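PDB 3TEF: Iron(III) ABC transporter, periplasmic iron-compound-binding protein from Vibrio cholerae, which probably binds ferric catecholate siderophores in the periplasm and hands them to an ABC transporter for iron uptake. Local coordinates for residues A159-S164 against T215-D220; L169-A174 against D201-E206; S176-V181 against N258-A263; K183-S188 against Q272-M277; Y207-N212 against V241-A246. All coordinates share one frame; numbering follows the deposited sequence.

The five contacts, mostly within the C-terminal lobe, illustrate how a periplasmic binding protein is knitted together by segments distant in sequence. The first partners of contacts 1 to 4 follow one another from Ala159 to Ser188; their second partners are spread from Asp201 to Met277. Contacts 1 and 2, centres about 8 Å apart, share a mixed sheet. The centre of contact 5 is about 12 Å from theirs, and it shares helix 205-211 with contact 2. Contacts 3 and 4, centres about 10 Å apart, share helix 180-184. Contact 3 has its centre about 4 Å from that of the chain, consistent with a place near the cleft between lobes.

Contact 1: A159-S164 against T215-D220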
# COMPACT_ATOMS: atom_id res chain seq x y z
N ALA A 159 0.87 -16.82 -10.24
CA ALA A 159 1.94 -15.87 -9.98
C ALA A 159 2.52 -16.14 -8.61
O ALA A 159 1.81 -16.54 -7.69
CB ALA A 159 1.43 -14.44 -10.06
N MET A 160 3.82 -15.91 -8.50
CA MET A 160 4.49 -15.99 -7.22
C MET A 160 4.93 -14.58 -6.88
O MET A 160 5.51 -13.89 -7.73
CB MET A 160 5.71 -16.91 -7.32
CG MET A 160 6.48 -17.05 -6.02
SD MET A 160 7.92 -18.11 -6.18
CE MET A 160 7.14 -19.70 -6.44
N LEU A 161 4.62 -14.14 -5.67
CA LEU A 161 5.01 -12.81 -5.22
C LEU A 161 6.21 -13.00 -4.31
O LEU A 161 6.12 -13.72 -3.32
CB LEU A 161 3.86 -12.15 -4.45
CG LEU A 161 3.93 -10.67 -4.03
CD1 LEU A 161 5.05 -10.41 -3.01
CD2 LEU A 161 4.06 -9.74 -5.22
N VAL A 162 7.33 -12.38 -4.66
CA VAL A 162 8.56 -12.52 -3.88
C VAL A 162 9.03 -11.15 -3.45
O VAL A 162 9.13 -10.24 -4.27
CB VAL A 162 9.68 -13.20 -4.69
CG1 VAL A 162 10.96 -13.31 -3.85
CG2 VAL A 162 9.23 -14.59 -5.13
N MET A 163 9.33 -11.01 -2.16
CA MET A 163 9.95 -9.78 -1.68
C MET A 163 11.41 -10.07 -1.37
O MET A 163 11.73 -11.15 -0.90
CB MET A 163 9.24 -9.29 -0.42
CG MET A 163 9.87 -8.03 0.15
SD MET A 163 8.82 -7.28 1.38
CE MET A 163 8.38 -5.78 0.55
N SER A 164 12.28 -9.12 -1.66
CA SER A 164 13.70 -9.24 -1.35
C SER A 164 14.11 -8.12 -0.40
O SER A 164 13.81 -6.95 -0.65
CB SER A 164 14.54 -9.20 -2.62
OG SER A 164 15.93 -9.15 -2.34
N THR A 215 4.43 -16.55 -13.68
CA THR A 215 4.65 -15.12 -13.53
C THR A 215 5.32 -14.88 -12.19
O THR A 215 4.94 -15.47 -11.18
CB THR A 215 3.32 -14.35 -13.56
OG1 THR A 215 2.73 -14.46 -14.86
CG2 THR A 215 3.54 -12.87 -13.24
N LEU A 216 6.32 -14.00 -12.20
CA LEU A 216 7.08 -13.72 -10.98
C LEU A 216 7.03 -12.22 -10.70
O LEU A 216 7.52 -11.41 -11.49
CB LEU A 216 8.51 -14.21 -11.16
CG LEU A 216 9.51 -14.18 -10.00
CD1 LEU A 216 8.95 -14.88 -8.76
CD2 LEU A 216 10.81 -14.83 -10.44
N LEU A 217 6.43 -11.85 -9.57
CA LEU A 217 6.30 -10.45 -9.19
C LEU A 217 7.26 -10.18 -8.04
O LEU A 217 7.18 -10.81 -6.99
CB LEU A 217 4.88 -10.15 -8.74
CG LEU A 217 3.81 -10.63 -9.73
CD1 LEU A 217 2.40 -10.51 -9.17
CD2 LEU A 217 3.94 -9.84 -11.02
N VAL A 218 8.17 -9.23 -8.25
CA VAL A 218 9.25 -9.02 -7.30
C VAL A 218 9.14 -7.65 -6.66
O VAL A 218 8.97 -6.64 -7.35
CB VAL A 218 10.61 -9.12 -8.02
CG1 VAL A 218 11.75 -8.84 -7.05
CG2 VAL A 218 10.76 -10.50 -8.66
N VAL A 219 9.24 -7.62 -5.33
CA VAL A 219 9.23 -6.38 -4.56
C VAL A 219 10.61 -6.17 -3.92
O VAL A 219 11.02 -6.94 -3.05
CB VAL A 219 8.14 -6.42 -3.44
CG1 VAL A 219 8.14 -5.13 -2.61
CG2 VAL A 219 6.74 -6.68 -4.05
N ASP A 220 11.31 -5.13 -4.37
CA ASP A 220 12.66 -4.83 -3.87
C ASP A 220 12.56 -3.90 -2.68
O ASP A 220 12.60 -2.68 -2.82
CB ASP A 220 13.48 -4.19 -4.98
CG ASP A 220 14.93 -3.92 -4.57
OD1 ASP A 220 15.34 -4.37 -3.48
OD2 ASP A 220 15.66 -3.28 -5.36
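Leu217 O receives the backbone N-H of Val162 at a distance of 2.8 Å from Val162 N, in an almost straight bond of 175°, and the CA-H of Leu161 also points at this carbonyl. The bond is one rung of a parallel beta ladder in the mixed sheet of the lobe, where strand 158-165 runs beside strand 215-220 with the short axes 21° apart. Val162 in turn offers its O to Val219 N, also at 2.8 Å, so both polar backbone atoms of this buried residue are spent on the neighbouring strand. The two faces of the ladder carry different packing. On one, the CD2 methyl of Leu161 meets Leu217 CB at 3.6 Å, the two side chains crossing at about a right angle; Phe178 and Leu255 cover Leu161 there. On the other, Met160, Val162 and Leu216 form an aliphatic surface to which helix 205-211 brings Ile208. Here Leu216 holds its CG opposite the backbone N (chi1 -174°), which swings the branch across to the partner strand. Its CD1 methyl therefore sits close to two residues on that face of the strand, 4.1 Å from Met160 CB and 3.7 Å from Val162 CG2.

Contact 2: L169-A174 against D201-E206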
# COMPACT_ATOMS: atom_id res chain seq x y z
N LEU A 169 14.74 -13.61 0.86
CA LEU A 169 13.62 -13.73 -0.06
C LEU A 169 12.44 -14.27 0.73
O LEU A 169 12.57 -15.27 1.43
CB LEU A 169 13.94 -14.70 -1.19
CG LEU A 169 15.09 -14.29 -2.12
CD1 LEU A 169 15.24 -15.31 -3.24
CD2 LEU A 169 14.83 -12.91 -2.68
N THR A 170 11.29 -13.62 0.62
CA THR A 170 10.07 -14.09 1.27
C THR A 170 8.93 -14.12 0.25
O THR A 170 8.98 -13.43 -0.77
CB THR A 170 9.67 -13.19 2.46
OG1 THR A 170 9.59 -11.83 2.03
CG2 THR A 170 10.70 -13.30 3.59
N THR A 171 7.93 -14.95 0.53
CA THR A 171 6.78 -15.04 -0.36
C THR A 171 5.48 -14.76 0.40
O THR A 171 5.39 -14.98 1.61
CB THR A 171 6.73 -16.40 -1.09
OG1 THR A 171 5.74 -16.35 -2.14
CG2 THR A 171 6.40 -17.54 -0.13
N PHE A 172 4.49 -14.26 -0.33
CA PHE A 172 3.22 -13.84 0.24
C PHE A 172 2.13 -14.37 -0.69
O PHE A 172 2.33 -14.42 -1.90
CB PHE A 172 3.13 -12.32 0.24
CG PHE A 172 4.10 -11.65 1.18
CD1 PHE A 172 3.66 -11.15 2.40
CD2 PHE A 172 5.43 -11.48 0.84
CE1 PHE A 172 4.53 -10.53 3.26
CE2 PHE A 172 6.32 -10.85 1.71
CZ PHE A 172 5.86 -10.37 2.92
N GLY A 173 0.98 -14.73 -0.12
CA GLY A 173 -0.12 -15.25 -0.92
C GLY A 173 -1.38 -14.41 -0.88
O GLY A 173 -1.34 -13.21 -0.58
N ALA A 174 -2.52 -15.05 -1.17
CA ALA A 174 -3.78 -14.33 -1.34
C ALA A 174 -4.29 -13.65 -0.08
O ALA A 174 -5.01 -12.65 -0.15
CB ALA A 174 -4.85 -15.27 -1.89
N ASP A 201 6.66 -15.68 4.25
CA ASP A 201 7.35 -16.93 4.53
C ASP A 201 8.70 -16.95 3.83
O ASP A 201 8.81 -16.56 2.67
CB ASP A 201 6.53 -18.13 4.06
CG ASP A 201 5.33 -18.41 4.97
OD1 ASP A 201 5.53 -18.95 6.07
OD2 ASP A 201 4.20 -18.07 4.57
N LEU A 202 9.72 -17.41 4.54
CA LEU A 202 11.07 -17.41 4.00
C LEU A 202 11.24 -18.45 2.90
O LEU A 202 10.89 -19.62 3.08
CB LEU A 202 12.11 -17.63 5.11
CG LEU A 202 13.56 -17.35 4.70
CD1 LEU A 202 13.80 -15.86 4.51
CD2 LEU A 202 14.53 -17.92 5.74
N ILE A 203 11.79 -18.02 1.77
CA ILE A 203 12.07 -18.92 0.67
C ILE A 203 13.53 -18.77 0.21
O ILE A 203 14.38 -18.32 0.98
CB ILE A 203 11.09 -18.71 -0.51
CG1 ILE A 203 11.13 -17.26 -1.00
CG2 ILE A 203 9.67 -19.06 -0.06
CD1 ILE A 203 10.42 -17.05 -2.34
N SER A 204 13.80 -19.14 -1.03
CA SER A 204 15.16 -19.13 -1.57
C SER A 204 15.06 -19.15 -3.08
O SER A 204 13.97 -19.30 -3.63
CB SER A 204 15.90 -20.38 -1.10
OG SER A 204 15.23 -21.55 -1.55
N PHE A 205 16.19 -18.99 -3.76
CA PHE A 205 16.17 -19.09 -5.21
C PHE A 205 15.85 -20.52 -5.65
O PHE A 205 15.23 -20.73 -6.69
CB PHE A 205 17.49 -18.61 -5.81
CG PHE A 205 17.68 -17.12 -5.73
CD1 PHE A 205 16.86 -16.26 -6.44
CD2 PHE A 205 18.69 -16.58 -4.94
CE1 PHE A 205 17.03 -14.88 -6.37
CE2 PHE A 205 18.86 -15.21 -4.87
CZ PHE A 205 18.04 -14.36 -5.58
N GLU A 206 16.27 -21.49 -4.86
CA GLU A 206 15.98 -22.88 -5.15
C GLU A 206 14.46 -23.12 -5.15
O GLU A 206 13.94 -23.85 -5.99
CB GLU A 206 16.68 -23.80 -4.15
CG GLU A 206 18.21 -23.91 -4.35
CD GLU A 206 19.00 -22.70 -3.85
OE1 GLU A 206 18.39 -21.70 -3.41
OE2 GLU A 206 20.25 -22.76 -3.89
O HOH W 1 15.98 -16.10 1.63
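Thr171 and Asp201 form a hydrogen-bonded antiparallel pair, next to the non-hydrogen-bonded pair of Thr170 and Leu202, and the backbone pairing extends as far as Ile203 N, which donates to Leu169 O at 2.9 Å. Within the first pair, Thr171 N reaches Asp201 O at 2.8 Å and the return bond comes from Asp201 N. Beyond the short strand 201-202 a water takes over, accepting from Leu169 N and donating to Ile203 O. Thr171 turns its hydroxyl away from the backbone N (chi1 -169°) to Leu161 O in the adjoining strand; this leaves its CG2 methyl to meet Ile203 CG2 at 3.6 Å. Leu169 closes the other end of the contact: its CD1 stands over the centre of the Phe205 ring, 3.6 Å from the centroid and 10° off the normal, a CH-pi contact made with the methyl square on the face. Phe205 lies in the first turn of helix 205-211, where Ser204 is the N-cap residue and its OG bonds Tyr207 N. The edge of the sheet thus leads through Ile203 and Ser204 into a helix. Three backbone bonds and one bridging water join the segments, while methyl groups and one aromatic face bind the helix start to the strand.

Contact 3: S176-V181 against N258-A263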
# COMPACT_ATOMS: atom_id res chain seq x y z
N SER A 176 -2.66 -12.03 2.29
CA SER A 176 -1.54 -11.25 2.78
C SER A 176 -1.73 -9.79 2.39
O SER A 176 -2.73 -9.42 1.75
CB SER A 176 -0.24 -11.75 2.14
OG SER A 176 -0.17 -11.32 0.79
N ARG A 177 -0.76 -8.97 2.75
CA ARG A 177 -0.79 -7.57 2.38
C ARG A 177 -0.80 -7.42 0.85
O ARG A 177 -1.16 -6.36 0.35
CB ARG A 177 0.42 -6.85 2.96
CG ARG A 177 1.76 -7.41 2.49
CD ARG A 177 2.90 -6.88 3.35
NE ARG A 177 3.01 -5.42 3.26
CZ ARG A 177 3.52 -4.65 4.21
NH1 ARG A 177 3.97 -5.18 5.35
NH2 ARG A 177 3.59 -3.33 4.03
N PHE A 178 -0.41 -8.47 0.13
CA PHE A 178 -0.42 -8.42 -1.34
C PHE A 178 -1.62 -9.18 -1.92
O PHE A 178 -1.55 -9.71 -3.02
CB PHE A 178 0.90 -8.93 -1.93
CG PHE A 178 2.10 -8.18 -1.45
CD1 PHE A 178 2.31 -6.87 -1.86
CD2 PHE A 178 3.01 -8.76 -0.58
CE1 PHE A 178 3.42 -6.16 -1.40
CE2 PHE A 178 4.12 -8.06 -0.13
CZ PHE A 178 4.33 -6.76 -0.55
N SER A 179 -2.71 -9.21 -1.16
CA SER A 179 -3.93 -9.88 -1.60
C SER A 179 -4.40 -9.42 -3.00
O SER A 179 -4.98 -10.20 -3.75
CB SER A 179 -5.06 -9.68 -0.58
OG SER A 179 -5.50 -8.33 -0.52
N SER A 180 -4.12 -8.16 -3.34
CA SER A 180 -4.53 -7.59 -4.62
C SER A 180 -4.17 -8.48 -5.81
O SER A 180 -4.97 -8.65 -6.74
CB SER A 180 -3.87 -6.23 -4.81
OG SER A 180 -2.47 -6.38 -4.67
N VAL A 181 -2.97 -9.05 -5.77
CA VAL A 181 -2.46 -9.88 -6.85
C VAL A 181 -3.44 -11.01 -7.19
O VAL A 181 -3.66 -11.32 -8.37
CB VAL A 181 -1.09 -10.50 -6.50
CG1 VAL A 181 -0.64 -11.47 -7.58
CG2 VAL A 181 -0.04 -9.39 -6.32
N ASN A 258 7.19 1.68 -3.64
CA ASN A 258 6.33 2.64 -2.96
C ASN A 258 4.86 2.27 -3.09
O ASN A 258 4.12 2.25 -2.10
CB ASN A 258 6.54 4.05 -3.50
CG ASN A 258 5.54 5.03 -2.92
OD1 ASN A 258 5.64 5.42 -1.76
ND2 ASN A 258 4.53 5.40 -3.72
N ALA A 259 4.42 1.99 -4.31
CA ALA A 259 3.01 1.80 -4.56
C ALA A 259 2.46 0.56 -3.84
O ALA A 259 1.36 0.60 -3.31
CB ALA A 259 2.72 1.70 -6.04
N TRP A 260 3.23 -0.53 -3.86
CA TRP A 260 2.73 -1.83 -3.35
C TRP A 260 2.99 -2.07 -1.87
O TRP A 260 2.24 -2.79 -1.21
CB TRP A 260 3.35 -2.99 -4.15
CG TRP A 260 2.87 -3.08 -5.58
CD1 TRP A 260 3.32 -2.34 -6.64
CD2 TRP A 260 1.89 -3.98 -6.11
NE1 TRP A 260 2.67 -2.71 -7.78
CE2 TRP A 260 1.78 -3.72 -7.49
CE3 TRP A 260 1.08 -4.98 -5.55
CZ2 TRP A 260 0.91 -4.42 -8.32
CZ3 TRP A 260 0.22 -5.67 -6.37
CH2 TRP A 260 0.13 -5.39 -7.74
N TYR A 261 4.05 -1.46 -1.35
CA TYR A 261 4.54 -1.81 -0.02
C TYR A 261 4.44 -0.64 0.97
O TYR A 261 4.05 -0.82 2.13
CB TYR A 261 5.98 -2.32 -0.14
CG TYR A 261 6.58 -2.74 1.18
CD1 TYR A 261 6.16 -3.90 1.83
CD2 TYR A 261 7.58 -1.99 1.78
CE1 TYR A 261 6.71 -4.29 3.04
CE2 TYR A 261 8.15 -2.37 2.99
CZ TYR A 261 7.71 -3.52 3.61
OH TYR A 261 8.28 -3.89 4.81
N ILE A 262 4.77 0.56 0.51
CA ILE A 262 4.81 1.73 1.38
C ILE A 262 3.49 2.50 1.45
O ILE A 262 2.94 2.71 2.53
CB ILE A 262 5.93 2.72 0.96
CG1 ILE A 262 7.31 2.05 1.03
CG2 ILE A 262 5.87 4.00 1.81
CD1 ILE A 262 7.76 1.69 2.42
N ALA A 263 2.98 2.90 0.29
CA ALA A 263 1.88 3.86 0.21
C ALA A 263 0.57 3.11 0.14
O ALA A 263 -0.22 3.26 -0.81
CB ALA A 263 2.05 4.77 -1.02
O HOH W 2 1.75 -3.73 1.38
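Arg177 has its CG wedged between the backbone N and carbonyl carbon (chi1 60°) and bends again at chi3, while Tyr261 extends its ring opposite its backbone N (chi1 -179°); these torsions bring a face of the guanidinium against the Tyr261 ring. The contact joins the turn before helix 180-184 to helix 257-262, which ends in a wider pi-type turn, near the middle of this two-lobed binding-protein fold. Tyr261 CE1 lies over the centre of the guanidinium, 3.3 Å above its plane, the planes 28° apart. A weak, bent bond of 3.2 Å runs from Arg177 NH2 to Tyr261 O, and a water at the guanidinium edge accepts from Arg177 NE and donates to Trp260 O, each at 2.8 Å. Arg88 makes a cation-pi contact with the ring and Arg221 NE bonds Tyr261 OH, so three arginines gather round this tyrosine, consistent with a site for an anionic ferric catecholate complex. An ST turn, with Ser176 OG accepting from Phe178 N, shapes the turn ahead of the Phe178 ring, whose CE1 lies near Trp260 O. On the Ser180 and Val181 side, the indole, tied by NE1 to Asp276, places its CZ3 3.7 Å from Val181 CG2 and 3.3 Å from Ser180 OG.

Contact 4: K183-S188 against Q272-M277; sequences KDFGFS and QMVADM
Met277 presses its CG onto the Phe185 ring in a CH-pi contact, the methylene 3.3 Å from the centroid and only 8° off the ring normal. Bends at chi2 and chi3 (-74° and 84°) fold the thioether back toward the loop instead of letting it run straight on. Sulfur-aromatic contacts follow from that shape. Met277 SD meets the Phe185 ring obliquely, 4.1 Å from its centroid, and comes to the edge of the Phe187 ring, near its plane, with Phe187 CE2 3.8 Å away. One sulfur therefore serves two aromatic rings in two different ways. Purely apolar touches complete the seam: Phe185 CE2 lies 4.2 Å from Met273 CE, and Phe185 CE1 is 4.3 Å from Val274 CG2. No hydrogen bond crosses the contact. Within the helix, Gln272 NE2 bonds Asp276 OD1 one turn on, from above the carboxylate plane, while Asp276 OD2 takes the backbone N of Asp256. Phe185 also stacks with Phe145 of helix 131-154, the long helix that links the lobes in this family. Aromatic rings thus grip one side of a helix, in a Met-aromatic seam between the loop after helix 180-184 and the C-terminal helix 267-279.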
# COMPACT_ATOMS: atom_id res chain seq x y z
N LYS A 183 -6.74 -11.72 -5.37
CA LYS A 183 -8.16 -11.46 -5.17
C LYS A 183 -8.73 -10.41 -6.12
O LYS A 183 -9.92 -10.45 -6.46
CB LYS A 183 -8.44 -11.07 -3.71
CG LYS A 183 -8.03 -12.13 -2.70
CD LYS A 183 -8.63 -11.88 -1.33
CE LYS A 183 -8.15 -12.94 -0.34
NZ LYS A 183 -8.81 -12.80 0.99
N ASP A 184 -7.90 -9.47 -6.54
CA ASP A 184 -8.36 -8.36 -7.37
C ASP A 184 -7.87 -8.44 -8.80
O ASP A 184 -8.60 -8.11 -9.71
CB ASP A 184 -7.96 -7.02 -6.76
CG ASP A 184 -8.49 -6.86 -5.36
OD1 ASP A 184 -9.67 -7.19 -5.12
OD2 ASP A 184 -7.73 -6.40 -4.48
N PHE A 185 -6.62 -8.84 -8.98
CA PHE A 185 -6.02 -8.84 -10.31
C PHE A 185 -6.17 -10.19 -11.01
O PHE A 185 -5.86 -10.32 -12.20
CB PHE A 185 -4.55 -8.43 -10.21
CG PHE A 185 -4.35 -6.97 -9.93
CD1 PHE A 185 -4.98 -6.00 -10.70
CD2 PHE A 185 -3.56 -6.55 -8.87
CE1 PHE A 185 -4.79 -4.65 -10.45
CE2 PHE A 185 -3.37 -5.19 -8.61
CZ PHE A 185 -3.98 -4.24 -9.40
N GLY A 186 -6.62 -11.19 -10.26
CA GLY A 186 -7.05 -12.45 -10.85
C GLY A 186 -6.01 -13.52 -11.10
O GLY A 186 -6.28 -14.49 -11.82
N PHE A 187 -4.83 -13.39 -10.52
CA PHE A 187 -3.84 -14.46 -10.60
C PHE A 187 -4.21 -15.55 -9.62
O PHE A 187 -4.91 -15.31 -8.64
CB PHE A 187 -2.45 -13.94 -10.25
CG PHE A 187 -1.81 -13.10 -11.31
CD1 PHE A 187 -1.24 -13.67 -12.43
CD2 PHE A 187 -1.75 -11.72 -11.17
CE1 PHE A 187 -0.65 -12.90 -13.40
CE2 PHE A 187 -1.15 -10.93 -12.14
CZ PHE A 187 -0.59 -11.52 -13.25
N SER A 188 -3.73 -16.77 -9.87
CA SER A 188 -3.81 -17.81 -8.85
C SER A 188 -2.41 -17.95 -8.24
O SER A 188 -1.42 -17.55 -8.84
CB SER A 188 -4.29 -19.14 -9.45
OG SER A 188 -3.38 -19.61 -10.43
N GLN A 272 -0.66 3.18 -9.81
CA GLN A 272 0.60 2.53 -10.16
C GLN A 272 0.53 1.00 -10.11
O GLN A 272 1.13 0.33 -10.96
CB GLN A 272 1.74 3.04 -9.27
CG GLN A 272 3.12 2.51 -9.66
CD GLN A 272 3.58 3.04 -11.00
OE1 GLN A 272 3.63 4.25 -11.21
NE2 GLN A 272 3.90 2.13 -11.93
N MET A 273 -0.16 0.45 -9.11
CA MET A 273 -0.36 -0.99 -9.07
C MET A 273 -1.02 -1.47 -10.36
O MET A 273 -0.62 -2.48 -10.93
CB MET A 273 -1.22 -1.39 -7.87
CG MET A 273 -0.56 -1.09 -6.52
SD MET A 273 -1.71 -1.23 -5.14
CE MET A 273 -2.15 -2.97 -5.28
N VAL A 274 -2.06 -0.77 -10.77
CA VAL A 274 -2.75 -1.09 -12.03
C VAL A 274 -1.78 -1.04 -13.22
O VAL A 274 -1.72 -1.97 -14.03
CB VAL A 274 -3.94 -0.15 -12.27
CG1 VAL A 274 -4.38 -0.21 -13.74
CG2 VAL A 274 -5.09 -0.50 -11.35
N ALA A 275 -1.01 0.04 -13.30
CA ALA A 275 -0.02 0.17 -14.37
C ALA A 275 0.97 -0.99 -14.36
O ALA A 275 1.32 -1.52 -15.41
CB ALA A 275 0.71 1.50 -14.28
N ASP A 276 1.43 -1.37 -13.17
CA ASP A 276 2.39 -2.47 -13.06
C ASP A 276 1.79 -3.78 -13.57
O ASP A 276 2.45 -4.54 -14.27
CB ASP A 276 2.89 -2.67 -11.62
CG ASP A 276 3.85 -1.59 -11.16
OD1 ASP A 276 4.39 -0.84 -12.01
OD2 ASP A 276 4.07 -1.50 -9.93
N MET A 277 0.53 -4.04 -13.21
CA MET A 277 -0.14 -5.27 -13.61
C MET A 277 -0.38 -5.28 -15.13
O MET A 277 -0.18 -6.30 -15.78
CB MET A 277 -1.45 -5.46 -12.85
CG MET A 277 -1.31 -5.75 -11.35
SD MET A 277 -0.75 -7.41 -10.87
CE MET A 277 1.02 -7.23 -11.01

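Contact 5: Y207-N212 against V241-A246; sequences YIREHN and VKATTA
A side-chain amide set just after one helix meets the first turn of another: Asn212 follows helix 205-211 and reaches the N-terminal end of helix 245-248. Its OD1 accepts from Thr245 N at 2.7 Å, nearly straight at 170° and in the carbonyl plane. The same oxygen takes a weak bond from Thr244 OG1 at 3.3 Å, and Asn212 ND2 gives a weak, bent one to Thr245 OG1 at 3.0 Å; both ends of the amide are engaged, which should fix its rotation. Asn212 has positive phi, and with CG opposite the backbone N (chi1 -164°) the amide swings across to this helix start, where the N-terminal end of the helix would probably polarise OD1. Alongside, Arg209 bends at chi2 so that one face of its guanidinium covers Ala243 O, 3.4 Å from the plane and over its centre; Arg209 NE approaches the same oxygen at too poor an angle to bond. The contact lies at the outer end of the lobe: Ile208 packs on Met160, Val162 and Leu216 of the sheet, while Ala246 touches Leu216 and Ile252, so both helices rest on these strands.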
# COMPACT_ATOMS: atom_id res chain seq x y z
N TYR A 207 13.77 -22.49 -4.21
CA TYR A 207 12.31 -22.57 -4.11
C TYR A 207 11.63 -21.95 -5.34
O TYR A 207 10.66 -22.50 -5.87
CB TYR A 207 11.86 -21.89 -2.83
CG TYR A 207 10.38 -21.66 -2.64
CD1 TYR A 207 9.64 -22.43 -1.74
CD2 TYR A 207 9.71 -20.65 -3.33
CE1 TYR A 207 8.29 -22.21 -1.54
CE2 TYR A 207 8.35 -20.42 -3.15
CZ TYR A 207 7.65 -21.21 -2.25
OH TYR A 207 6.31 -20.98 -2.05
N ILE A 208 12.15 -20.81 -5.80
CA ILE A 208 11.60 -20.15 -6.99
C ILE A 208 11.78 -21.04 -8.22
O ILE A 208 10.84 -21.25 -8.99
CB ILE A 208 12.25 -18.77 -7.23
CG1 ILE A 208 11.91 -17.80 -6.09
CG2 ILE A 208 11.79 -18.18 -8.56
CD1 ILE A 208 12.70 -16.51 -6.13
N ARG A 209 12.99 -21.57 -8.39
CA ARG A 209 13.29 -22.45 -9.51
C ARG A 209 12.50 -23.76 -9.45
O ARG A 209 11.93 -24.19 -10.45
CB ARG A 209 14.79 -22.74 -9.58
CG ARG A 209 15.20 -23.80 -10.59
CD ARG A 209 14.76 -23.45 -12.00
NE ARG A 209 15.11 -24.51 -12.94
CZ ARG A 209 14.25 -25.36 -13.49
NH1 ARG A 209 12.96 -25.29 -13.19
NH2 ARG A 209 14.68 -26.29 -14.33
N GLU A 210 12.46 -24.38 -8.27
CA GLU A 210 11.79 -25.66 -8.10
C GLU A 210 10.29 -25.54 -8.41
O GLU A 210 9.72 -26.38 -9.13
CB GLU A 210 12.04 -26.24 -6.70
CG GLU A 210 11.31 -25.52 -5.53
CD GLU A 210 11.80 -25.95 -4.13
OE1 GLU A 210 13.02 -26.17 -3.96
OE2 GLU A 210 10.97 -26.05 -3.21
N HIS A 211 9.65 -24.50 -7.89
CA HIS A 211 8.21 -24.31 -8.08
C HIS A 211 7.87 -23.72 -9.44
O HIS A 211 6.74 -23.86 -9.92
CB HIS A 211 7.61 -23.48 -6.94
CG HIS A 211 7.48 -24.24 -5.66
ND1 HIS A 211 8.41 -24.15 -4.64
CD2 HIS A 211 6.55 -25.12 -5.23
CE1 HIS A 211 8.04 -24.93 -3.64
NE2 HIS A 211 6.91 -25.53 -3.97
N ASN A 212 8.83 -23.05 -10.07
CA ASN A 212 8.69 -22.61 -11.46
C ASN A 212 7.39 -21.85 -11.74
O ASN A 212 6.51 -22.34 -12.46
CB ASN A 212 8.80 -23.83 -12.39
CG ASN A 212 9.05 -23.45 -13.83
OD1 ASN A 212 9.61 -22.38 -14.12
ND2 ASN A 212 8.66 -24.32 -14.75
N VAL A 241 17.04 -18.33 -11.43
CA VAL A 241 15.88 -17.56 -11.87
C VAL A 241 15.72 -17.64 -13.39
O VAL A 241 14.60 -17.71 -13.90
CB VAL A 241 15.99 -16.09 -11.40
CG1 VAL A 241 14.92 -15.23 -12.05
CG2 VAL A 241 15.89 -16.03 -9.88
N LYS A 242 16.84 -17.62 -14.11
CA LYS A 242 16.84 -17.74 -15.57
C LYS A 242 16.19 -19.04 -16.03
O LYS A 242 15.56 -19.10 -17.09
CB LYS A 242 18.27 -17.70 -16.11
CG LYS A 242 19.07 -16.50 -15.67
CD LYS A 242 18.55 -15.23 -16.29
CE LYS A 242 19.66 -14.53 -17.06
NZ LYS A 242 19.34 -13.10 -17.32
N ALA A 243 16.36 -20.09 -15.23
CA ALA A 243 15.85 -21.42 -15.56
C ALA A 243 14.35 -21.50 -15.35
O ALA A 243 13.75 -22.57 -15.49
CB ALA A 243 16.57 -22.47 -14.73
N THR A 244 13.74 -20.36 -15.04
CA THR A 244 12.33 -20.31 -14.71
C THR A 244 11.48 -19.96 -15.94
O THR A 244 11.94 -19.26 -16.84
CB THR A 244 12.08 -19.29 -13.57
OG1 THR A 244 11.11 -19.80 -12.65
CG2 THR A 244 11.63 -17.95 -14.13
N THR A 245 10.25 -20.47 -15.97
CA THR A 245 9.30 -20.13 -17.03
C THR A 245 9.04 -18.63 -17.09
O THR A 245 8.93 -18.05 -18.17
CB THR A 245 7.95 -20.86 -16.84
OG1 THR A 245 8.16 -22.28 -16.89
CG2 THR A 245 6.96 -20.46 -17.92
N ALA A 246 8.93 -18.01 -15.92
CA ALA A 246 8.65 -16.58 -15.83
C ALA A 246 9.71 -15.75 -16.55
O ALA A 246 9.38 -14.79 -17.25
CB ALA A 246 8.54 -16.14 -14.38